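Side-chain contacts in In2-1 family protein, glutathione transferase lambda3 (Populus trichocarpa, PDB 4PQI), which probably acts as a monomeric glutathione-dependent thiol transferase of the plant Lambda class, binding glutathione in its thioredoxin-like domain: residues A[14-19]-A[37-42]; A[46-51]-A[222-227]. All blocks are in the same frame, centred on the assembly; numbering follows the deposited sequence.

Interaction 1 lies at the approach to helix 42-54 of the thioredoxin-like domain, interaction 2 on the helix itself. Interaction 1 is a surface contact and joins two loops of the N-terminal part of the chain, residues 14-19 and the loop 37-42, which carries Cys41 and Pro42 of the glutathione pocket; its chemistry is mixed, with a phenol hydroxyl bonded to backbone and water while the ring rests on aliphatic carbon. Interaction 2 is buried and brings the C-terminal loop 222-227 onto the helix, almost wholly through van der Waals and CH-pi contact. The two are continuous: Tyr39 CD1 and Trp48 CH2 are 3.6 Å apart and, separately, Thr40 touches Thr226.

Interaction 1: residues A[14-19]-A[37-42]; sequences KLAPPL and TCYTCP. With GSH (glutathione), chain B.
The loop that leads from strand 33-37 into helix 42-54, the thioredoxin-like element whose Cys41 meets glutathione, is tied to the extended segment 14-19 through the side chain of Tyr39. The phenol donates a hydrogen bond from Tyr39 OH to Ala16 O (2.8 Å), lying in the carbonyl plane on a lone pair, the hydroxyl oxygen standing at 137° to the carbonyl bond. The same hydroxyl accepts a bond from a water, which in turn takes the N-H of Ala16, so the phenol holds Ala16 O directly and Ala16 N through the water. Tyrosine suits the place because it combines this polar end with a flat apolar ring. Leu15 lays CD1 over one ring face, displaced toward the rim, and its CD2 comes within 4.0 Å of Tyr39 CE1. Pro18 contributes CD near the ring plane, 4.3 Å from Tyr39 CE2, a rigid neighbour that also favours the extended course of its segment. With chi1 at -74°, CG of Tyr39 stands beside its own backbone N, and the ring reaches out from the type I turn Cys38-Cys41, closed by Cys41 N to Cys38 O. At the far end of that turn Cys41 is the N-cap of the helix, its SG 3.3 Å from GSH SG2. Pro42 follows in the first turn, and both belong to the glutathione pocket. Beyond the contact, Tyr39 meets Pro64 of strand 60-64 and the ring of Trp48 on helix 42-54, while Leu19 continues into backbone bonds with Pro64 and Ile66 beside the sheet.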
ATOM      1  N   LYS A  14      -7.802  16.279  -6.311  1.00 57.16           N
ATOM      2  CA  LYS A  14      -7.169  17.336  -5.538  1.00 56.94           C
ATOM      3  C   LYS A  14      -6.946  16.855  -4.094  1.00 51.90           C
ATOM      4  O   LYS A  14      -7.851  16.299  -3.468  1.00 49.33           O
ATOM      5  CB  LYS A  14      -8.053  18.577  -5.562  1.00 63.59           C
ATOM      6  CG  LYS A  14      -7.493  19.765  -4.808  1.00 71.22           C
ATOM      7  CD  LYS A  14      -6.203  20.263  -5.438  1.00 76.86           C
ATOM      8  CE  LYS A  14      -5.795  21.595  -4.833  1.00 79.89           C
ATOM      9  NZ  LYS A  14      -5.933  21.576  -3.351  1.00 78.59           N
ATOM     10  N   LEU A  15      -5.739  17.052  -3.573  1.00 48.63           N
ATOM     11  CA  LEU A  15      -5.398  16.597  -2.223  1.00 50.08           C
ATOM     12  C   LEU A  15      -5.431  17.751  -1.222  1.00 53.08           C
ATOM     13  O   LEU A  15      -4.787  18.774  -1.437  1.00 53.27           O
ATOM     14  CB  LEU A  15      -4.012  15.937  -2.222  1.00 48.09           C
ATOM     15  CG  LEU A  15      -3.933  14.625  -3.019  1.00 51.01           C
ATOM     16  CD1 LEU A  15      -2.569  13.966  -2.892  1.00 49.58           C
ATOM     17  CD2 LEU A  15      -5.035  13.672  -2.568  1.00 46.92           C
ATOM     18  N   ALA A  16      -6.197  17.586  -0.145  1.00 55.58           N
ATOM     19  CA  ALA A  16      -6.230  18.564   0.950  1.00 57.37           C
ATOM     20  C   ALA A  16      -4.964  18.479   1.804  1.00 54.49           C
ATOM     21  O   ALA A  16      -4.379  17.404   1.931  1.00 52.01           O
ATOM     22  CB  ALA A  16      -7.466  18.335   1.822  1.00 56.78           C
ATOM     23  N   PRO A  17      -4.535  19.611   2.396  1.00 55.54           N
ATOM     24  CA  PRO A  17      -3.337  19.599   3.247  1.00 54.14           C
ATOM     25  C   PRO A  17      -3.559  18.717   4.476  1.00 51.29           C
ATOM     26  O   PRO A  17      -4.686  18.607   4.954  1.00 53.64           O
ATOM     27  CB  PRO A  17      -3.176  21.079   3.659  1.00 59.26           C
ATOM     28  CG  PRO A  17      -3.953  21.851   2.655  1.00 61.04           C
ATOM     29  CD  PRO A  17      -5.107  20.964   2.277  1.00 60.23           C
ATOM     30  N   PRO A  18      -2.505  18.052   4.963  1.00 49.24           N
ATOM     31  CA  PRO A  18      -2.734  17.226   6.153  1.00 49.84           C
ATOM     32  C   PRO A  18      -3.086  18.083   7.379  1.00 49.43           C
ATOM     33  O   PRO A  18      -2.658  19.239   7.475  1.00 47.44           O
ATOM     34  CB  PRO A  18      -1.394  16.501   6.342  1.00 51.86           C
ATOM     35  CG  PRO A  18      -0.393  17.362   5.609  1.00 55.04           C
ATOM     36  CD  PRO A  18      -1.138  17.911   4.435  1.00 51.90           C
ATOM     37  N   LEU A  19      -3.873  17.515   8.288  1.00 44.42           N
ATOM     38  CA  LEU A  19      -4.320  18.211   9.494  1.00 42.58           C
ATOM     39  C   LEU A  19      -3.272  18.143  10.601  1.00 45.97           C
ATOM     40  O   LEU A  19      -2.830  17.048  10.971  1.00 47.08           O
ATOM     41  CB  LEU A  19      -5.597  17.551  10.011  1.00 35.34           C
ATOM     42  CG  LEU A  19      -6.783  17.472   9.052  1.00 36.89           C
ATOM     43  CD1 LEU A  19      -7.960  16.724   9.715  1.00 35.21           C
ATOM     44  CD2 LEU A  19      -7.198  18.842   8.619  1.00 35.76           C
ATOM     45  N   THR A  37      -5.691   8.872   7.554  1.00 39.77           N
ATOM     46  CA  THR A  37      -4.518   8.443   6.816  1.00 35.43           C
ATOM     47  C   THR A  37      -3.361   9.428   6.966  1.00 38.29           C
ATOM     48  O   THR A  37      -3.493  10.454   7.628  1.00 36.31           O
ATOM     49  CB  THR A  37      -4.881   8.257   5.331  1.00 39.72           C
ATOM     50  OG1 THR A  37      -3.765   7.703   4.632  1.00 41.68           O
ATOM     51  CG2 THR A  37      -5.286   9.581   4.695  1.00 41.33           C
ATOM     52  N   CYS A  38      -2.223   9.074   6.376  1.00 38.74           N
ATOM     53  CA  CYS A  38      -1.061   9.948   6.260  1.00 42.86           C
ATOM     54  C   CYS A  38      -0.508   9.709   4.858  1.00 42.04           C
ATOM     55  O   CYS A  38      -0.315   8.561   4.451  1.00 42.19           O
ATOM     56  CB  CYS A  38       0.000   9.633   7.334  1.00 41.88           C
ATOM     57  SG  CYS A  38       1.668  10.372   7.037  1.00 64.86           S
ATOM     58  N   TYR A  39      -0.268  10.781   4.113  1.00 42.33           N
ATOM     59  CA  TYR A  39       0.035  10.656   2.686  1.00 43.47           C
ATOM     60  C   TYR A  39       1.301   9.862   2.349  1.00 44.80           C
ATOM     61  O   TYR A  39       1.430   9.348   1.240  1.00 47.31           O
ATOM     62  CB  TYR A  39       0.125  12.030   2.025  1.00 43.43           C
ATOM     63  CG  TYR A  39      -1.198  12.729   1.809  1.00 43.73           C
ATOM     64  CD1 TYR A  39      -2.274  12.077   1.217  1.00 44.18           C
ATOM     65  CD2 TYR A  39      -1.370  14.056   2.204  1.00 43.86           C
ATOM     66  CE1 TYR A  39      -3.490  12.736   1.021  1.00 45.65           C
ATOM     67  CE2 TYR A  39      -2.568  14.717   2.009  1.00 44.81           C
ATOM     68  CZ  TYR A  39      -3.624  14.066   1.415  1.00 44.85           C
ATOM     69  OH  TYR A  39      -4.810  14.757   1.227  1.00 43.96           O
ATOM     70  N   THR A  40       2.236   9.767   3.290  1.00 41.06           N
ATOM     71  CA  THR A  40       3.483   9.054   3.016  1.00 43.77           C
ATOM     72  C   THR A  40       3.537   7.686   3.700  1.00 42.67           C
ATOM     73  O   THR A  40       4.562   7.013   3.640  1.00 38.44           O
ATOM     74  CB  THR A  40       4.717   9.870   3.455  1.00 43.83           C
ATOM     75  OG1 THR A  40       4.612  10.167   4.854  1.00 40.22           O
ATOM     76  CG2 THR A  40       4.826  11.179   2.655  1.00 46.81           C
ATOM     77  N   CYS A  41       2.454   7.288   4.371  1.00 46.33           N
ATOM     78  CA  CYS A  41       2.447   6.002   5.061  1.00 34.41           C
ATOM     79  C   CYS A  41       2.131   4.899   4.054  1.00 32.56           C
ATOM     80  O   CYS A  41       1.089   4.964   3.380  1.00 35.37           O
ATOM     81  CB  CYS A  41       1.409   5.989   6.184  1.00 40.80           C
ATOM     82  SG  CYS A  41       1.025   4.329   6.820  1.00 40.68           S
ATOM     83  N   PRO A  42       3.028   3.904   3.944  1.00 47.11           N
ATOM     84  CA  PRO A  42       2.867   2.812   2.974  1.00 42.18           C
ATOM     85  C   PRO A  42       1.727   1.851   3.347  1.00 36.00           C
ATOM     86  O   PRO A  42       1.131   1.254   2.443  1.00 33.85           O
ATOM     87  CB  PRO A  42       4.240   2.110   2.983  1.00 38.38           C
ATOM     88  CG  PRO A  42       4.823   2.429   4.311  1.00 38.64           C
ATOM     89  CD  PRO A  42       4.287   3.787   4.708  1.00 44.16           C
TER
HETATM   90  N1  GSH B 301      -0.230  -3.074  10.948  0.62 37.19           N
HETATM   91  CA1 GSH B 301      -0.739  -1.738  10.678  0.62 37.55           C
HETATM   92  C1  GSH B 301      -1.462  -1.718   9.355  0.62 37.41           C
HETATM   93  O11 GSH B 301      -2.483  -1.018   9.168  0.62 37.92           O
HETATM   94  O12 GSH B 301      -1.063  -2.429   8.414  0.62 36.87           O
HETATM   95  CB1 GSH B 301       0.424  -0.748  10.696  0.62 36.86           C
HETATM   96  CG1 GSH B 301       0.012   0.667  10.305  0.62 36.34           C
HETATM   97  CD1 GSH B 301       1.108   1.619  10.738  0.62 37.66           C
HETATM   98  OE1 GSH B 301       2.177   1.150  11.513  0.62 38.32           O
HETATM   99  N2  GSH B 301       1.060   2.896  10.371  0.62 38.91           N
HETATM  100  CA2 GSH B 301       2.111   3.790  10.831  0.62 38.68           C
HETATM  101  C2  GSH B 301       1.649   4.616  11.999  0.62 38.42           C
HETATM  102  O2  GSH B 301       0.309   5.019  12.102  0.62 34.94           O
HETATM  103  CB2 GSH B 301       2.553   4.711   9.698  0.62 39.97           C
HETATM  104  SG2 GSH B 301       3.784   3.931   8.629  0.62 45.19           S
HETATM  105  N3  GSH B 301       2.552   4.955  12.904  0.62 40.98           N
HETATM  106  CA3 GSH B 301       2.324   6.088  13.780  0.62 43.77           C
HETATM  107  C3  GSH B 301       2.355   5.638  15.219  0.62 45.95           C
HETATM  108  O31 GSH B 301       2.129   6.454  16.148  0.62 46.90           O
HETATM  109  O32 GSH B 301       2.603   4.437  15.491  0.62 45.13           O
HETATM  110  O   HOH W   1      -7.394  15.081   0.355  1.00 46.58           O

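Interaction 2: residues A[46-51]-A[222-227]; sequences RVWITR and KQTKTD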
ATOM      1  N   ARG A  46      -1.717   1.395   0.727  1.00 33.96           N
ATOM      2  CA  ARG A  46      -2.466   0.213   0.299  1.00 31.53           C
ATOM      3  C   ARG A  46      -3.950   0.543   0.155  1.00 33.99           C
ATOM      4  O   ARG A  46      -4.556   0.265  -0.863  1.00 34.65           O
ATOM      5  CB  ARG A  46      -2.304  -0.928   1.294  1.00 30.91           C
ATOM      6  CG  ARG A  46      -0.956  -1.623   1.294  1.00 28.85           C
ATOM      7  CD  ARG A  46      -0.813  -2.462   2.560  1.00 34.22           C
ATOM      8  NE  ARG A  46       0.338  -3.374   2.528  1.00 36.54           N
ATOM      9  CZ  ARG A  46       0.741  -4.106   3.565  1.00 36.57           C
ATOM     10  NH1 ARG A  46       0.108  -4.018   4.735  1.00 37.90           N
ATOM     11  NH2 ARG A  46       1.789  -4.911   3.448  1.00 35.52           N
ATOM     12  N   VAL A  47      -4.535   1.152   1.181  1.00 30.55           N
ATOM     13  CA  VAL A  47      -5.971   1.395   1.151  1.00 33.59           C
ATOM     14  C   VAL A  47      -6.289   2.494   0.146  1.00 32.39           C
ATOM     15  O   VAL A  47      -7.298   2.429  -0.578  1.00 34.29           O
ATOM     16  CB  VAL A  47      -6.507   1.764   2.541  1.00 34.99           C
ATOM     17  CG1 VAL A  47      -8.024   1.806   2.517  1.00 33.46           C
ATOM     18  CG2 VAL A  47      -6.011   0.756   3.579  1.00 34.40           C
ATOM     19  N   TRP A  48      -5.410   3.488   0.079  1.00 34.53           N
ATOM     20  CA  TRP A  48      -5.544   4.582  -0.878  1.00 36.48           C
ATOM     21  C   TRP A  48      -5.661   4.095  -2.336  1.00 38.93           C
ATOM     22  O   TRP A  48      -6.569   4.491  -3.060  1.00 34.91           O
ATOM     23  CB  TRP A  48      -4.357   5.521  -0.709  1.00 35.54           C
ATOM     24  CG  TRP A  48      -4.460   6.830  -1.418  1.00 38.25           C
ATOM     25  CD1 TRP A  48      -5.489   7.278  -2.204  1.00 36.60           C
ATOM     26  CD2 TRP A  48      -3.478   7.870  -1.412  1.00 42.11           C
ATOM     27  NE1 TRP A  48      -5.204   8.531  -2.680  1.00 39.84           N
ATOM     28  CE2 TRP A  48      -3.977   8.918  -2.206  1.00 42.46           C
ATOM     29  CE3 TRP A  48      -2.223   8.014  -0.810  1.00 42.35           C
ATOM     30  CZ2 TRP A  48      -3.261  10.099  -2.414  1.00 47.18           C
ATOM     31  CZ3 TRP A  48      -1.523   9.182  -1.013  1.00 43.40           C
ATOM     32  CH2 TRP A  48      -2.035  10.206  -1.811  1.00 46.43           C
ATOM     33  N   ILE A  49      -4.729   3.241  -2.756  1.00 39.43           N
ATOM     34  CA  ILE A  49      -4.750   2.671  -4.094  1.00 43.03           C
ATOM     35  C   ILE A  49      -6.039   1.887  -4.352  1.00 40.67           C
ATOM     36  O   ILE A  49      -6.634   2.002  -5.426  1.00 37.47           O
ATOM     37  CB  ILE A  49      -3.555   1.713  -4.306  1.00 39.02           C
ATOM     38  CG1 ILE A  49      -2.238   2.446  -4.023  1.00 40.79           C
ATOM     39  CG2 ILE A  49      -3.588   1.106  -5.718  1.00 34.72           C
ATOM     40  CD1 ILE A  49      -1.048   1.496  -3.770  1.00 37.21           C
ATOM     41  N   THR A  50      -6.454   1.086  -3.370  1.00 38.35           N
ATOM     42  CA  THR A  50      -7.668   0.289  -3.495  1.00 40.32           C
ATOM     43  C   THR A  50      -8.890   1.190  -3.684  1.00 41.11           C
ATOM     44  O   THR A  50      -9.720   0.945  -4.568  1.00 39.47           O
ATOM     45  CB  THR A  50      -7.885  -0.673  -2.275  1.00 36.21           C
ATOM     46  OG1 THR A  50      -6.723  -1.478  -2.058  1.00 37.17           O
ATOM     47  CG2 THR A  50      -9.064  -1.576  -2.514  1.00 36.48           C
ATOM     48  N   ARG A  51      -8.986   2.236  -2.862  1.00 43.58           N
ATOM     49  CA  ARG A  51     -10.055   3.239  -2.956  1.00 41.16           C
ATOM     50  C   ARG A  51     -10.149   3.824  -4.360  1.00 36.68           C
ATOM     51  O   ARG A  51     -11.238   3.928  -4.946  1.00 37.84           O
ATOM     52  CB  ARG A  51      -9.779   4.363  -1.953  1.00 37.14           C
ATOM     53  CG  ARG A  51     -10.650   5.610  -2.092  1.00 41.75           C
ATOM     54  CD  ARG A  51     -10.135   6.666  -1.111  1.00 40.27           C
ATOM     55  NE  ARG A  51     -10.727   7.994  -1.260  1.00 39.72           N
ATOM     56  CZ  ARG A  51     -10.207   8.992  -1.972  1.00 41.92           C
ATOM     57  NH1 ARG A  51      -9.090   8.835  -2.671  1.00 44.87           N
ATOM     58  NH2 ARG A  51     -10.831  10.156  -2.003  1.00 38.84           N
ATOM     59  N   LYS A 222      -0.300   5.529  -9.399  1.00 47.78           N
ATOM     60  CA  LYS A 222       0.596   6.660  -9.638  1.00 53.43           C
ATOM     61  C   LYS A 222       0.209   7.878  -8.812  1.00 50.67           C
ATOM     62  O   LYS A 222       1.078   8.556  -8.263  1.00 53.06           O
ATOM     63  CB  LYS A 222       0.645   7.028 -11.128  1.00 59.70           C
ATOM     64  CG  LYS A 222       1.393   6.023 -11.991  1.00 62.63           C
ATOM     65  CD  LYS A 222       1.630   6.560 -13.402  1.00 69.50           C
ATOM     66  CE  LYS A 222       0.327   6.707 -14.150  1.00 72.13           C
ATOM     67  NZ  LYS A 222       0.521   7.078 -15.579  1.00 78.20           N
ATOM     68  N   GLN A 223      -1.099   8.128  -8.722  1.00 47.81           N
ATOM     69  CA  GLN A 223      -1.676   9.194  -7.907  1.00 49.78           C
ATOM     70  C   GLN A 223      -1.270   9.175  -6.427  1.00 49.57           C
ATOM     71  O   GLN A 223      -1.421  10.181  -5.745  1.00 52.89           O
ATOM     72  CB  GLN A 223      -3.210   9.142  -7.994  1.00 49.74           C
ATOM     73  CG  GLN A 223      -3.760   9.415  -9.370  1.00 60.82           C
ATOM     74  CD  GLN A 223      -5.269   9.411  -9.410  1.00 65.58           C
ATOM     75  OE1 GLN A 223      -5.931   9.433  -8.370  1.00 65.52           O
ATOM     76  NE2 GLN A 223      -5.828   9.381 -10.621  1.00 69.67           N
ATOM     77  N   THR A 224      -0.774   8.041  -5.929  1.00 46.00           N
ATOM     78  CA  THR A 224      -0.540   7.892  -4.488  1.00 46.88           C
ATOM     79  C   THR A 224       0.941   7.862  -4.111  1.00 48.38           C
ATOM     80  O   THR A 224       1.289   7.801  -2.925  1.00 43.39           O
ATOM     81  CB  THR A 224      -1.159   6.589  -3.966  1.00 44.04           C
ATOM     82  OG1 THR A 224      -0.404   5.494  -4.471  1.00 43.11           O
ATOM     83  CG2 THR A 224      -2.606   6.467  -4.416  1.00 48.12           C
ATOM     84  N   LYS A 225       1.807   7.912  -5.120  1.00 49.57           N
ATOM     85  CA  LYS A 225       3.249   7.780  -4.909  1.00 51.57           C
ATOM     86  C   LYS A 225       3.878   8.911  -4.089  1.00 53.22           C
ATOM     87  O   LYS A 225       3.539  10.083  -4.246  1.00 56.08           O
ATOM     88  CB  LYS A 225       3.984   7.604  -6.247  1.00 49.87           C
ATOM     89  CG  LYS A 225       3.813   6.203  -6.820  1.00 48.88           C
ATOM     90  CD  LYS A 225       4.536   6.015  -8.150  1.00 51.47           C
ATOM     91  CE  LYS A 225       6.001   5.697  -7.946  1.00 51.79           C
ATOM     92  NZ  LYS A 225       6.648   5.325  -9.230  1.00 54.38           N
ATOM     93  N   THR A 226       4.821   8.525  -3.232  1.00 57.23           N
ATOM     94  CA  THR A 226       5.461   9.414  -2.270  1.00 60.70           C
ATOM     95  C   THR A 226       6.691  10.108  -2.870  1.00 63.95           C
ATOM     96  O   THR A 226       7.240   9.661  -3.880  1.00 65.46           O
ATOM     97  CB  THR A 226       5.846   8.617  -0.985  1.00 64.38           C
ATOM     98  OG1 THR A 226       6.069   9.514   0.112  1.00 67.42           O
ATOM     99  CG2 THR A 226       7.083   7.749  -1.220  1.00 60.55           C
ATOM    100  N   ASP A 227       7.113  11.205  -2.247  1.00 63.20           N
ATOM    101  CA  ASP A 227       8.280  11.968  -2.700  1.00 64.78           C
ATOM    102  C   ASP A 227       9.575  11.185  -2.454  1.00 61.15           C
ATOM    103  O   ASP A 227       9.923  10.910  -1.300  1.00 61.06           O
ATOM    104  CB  ASP A 227       8.328  13.303  -1.954  1.00 69.59           C
ATOM    105  CG  ASP A 227       9.289  14.296  -2.578  1.00 77.26           C
ATOM    106  OD1 ASP A 227       8.918  15.488  -2.656  1.00 84.31           O
ATOM    107  OD2 ASP A 227      10.407  13.897  -2.982  1.00 77.79           O
TER
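Thr224 and Trp48 bury the most surface here, and Ile49 completes the contact between helix 42-54 and the loop that precedes helix 228-239. The methyl of Thr224 sits over the face of the indole: CG2 lies 3.4 Å from the centroid of the five-membered ring, only 9° off its normal, a well-formed CH-pi contact. Behind it Thr224 CB lies over the six-membered ring near its CD2-CE3 bond, 3.6 Å from Trp48 CE3, and the backbone of the loop continues the cover over the benzene part, with Thr224 CA 3.8 Å from Trp48 CH2. The two side chains run past each other in opposite directions, so the indole reaches back over the loop as the methyl reaches in toward the helix. The indole is swung out to meet the loop by a chi1 of -169°, which sets CG anti to the backbone N. A large flat side chain suits this position because it offers the loop a broad apolar surface.

Ile49, one residue on, approaches Thr224 at about a right angle; its CG1 is 3.6 Å from Thr224 OG1, so the aliphatic branch borders the hydroxyl as the indole borders the methyl. The hydroxyl is directed away from the ring, and its hydrogen-bonding partners, Tyr221 O and Gln45 NE2, lie outside both segments. Threonine fits because its two branches separate these tasks.

Gln223 and Thr224 also touch Asn52 on the same helix. The interface therefore joins the thioredoxin-like part to the C-terminal part of the chain mainly through dispersion and shape, while the buried hydroxyl of Thr224 is satisfied by Tyr221 O and Gln45 NE2.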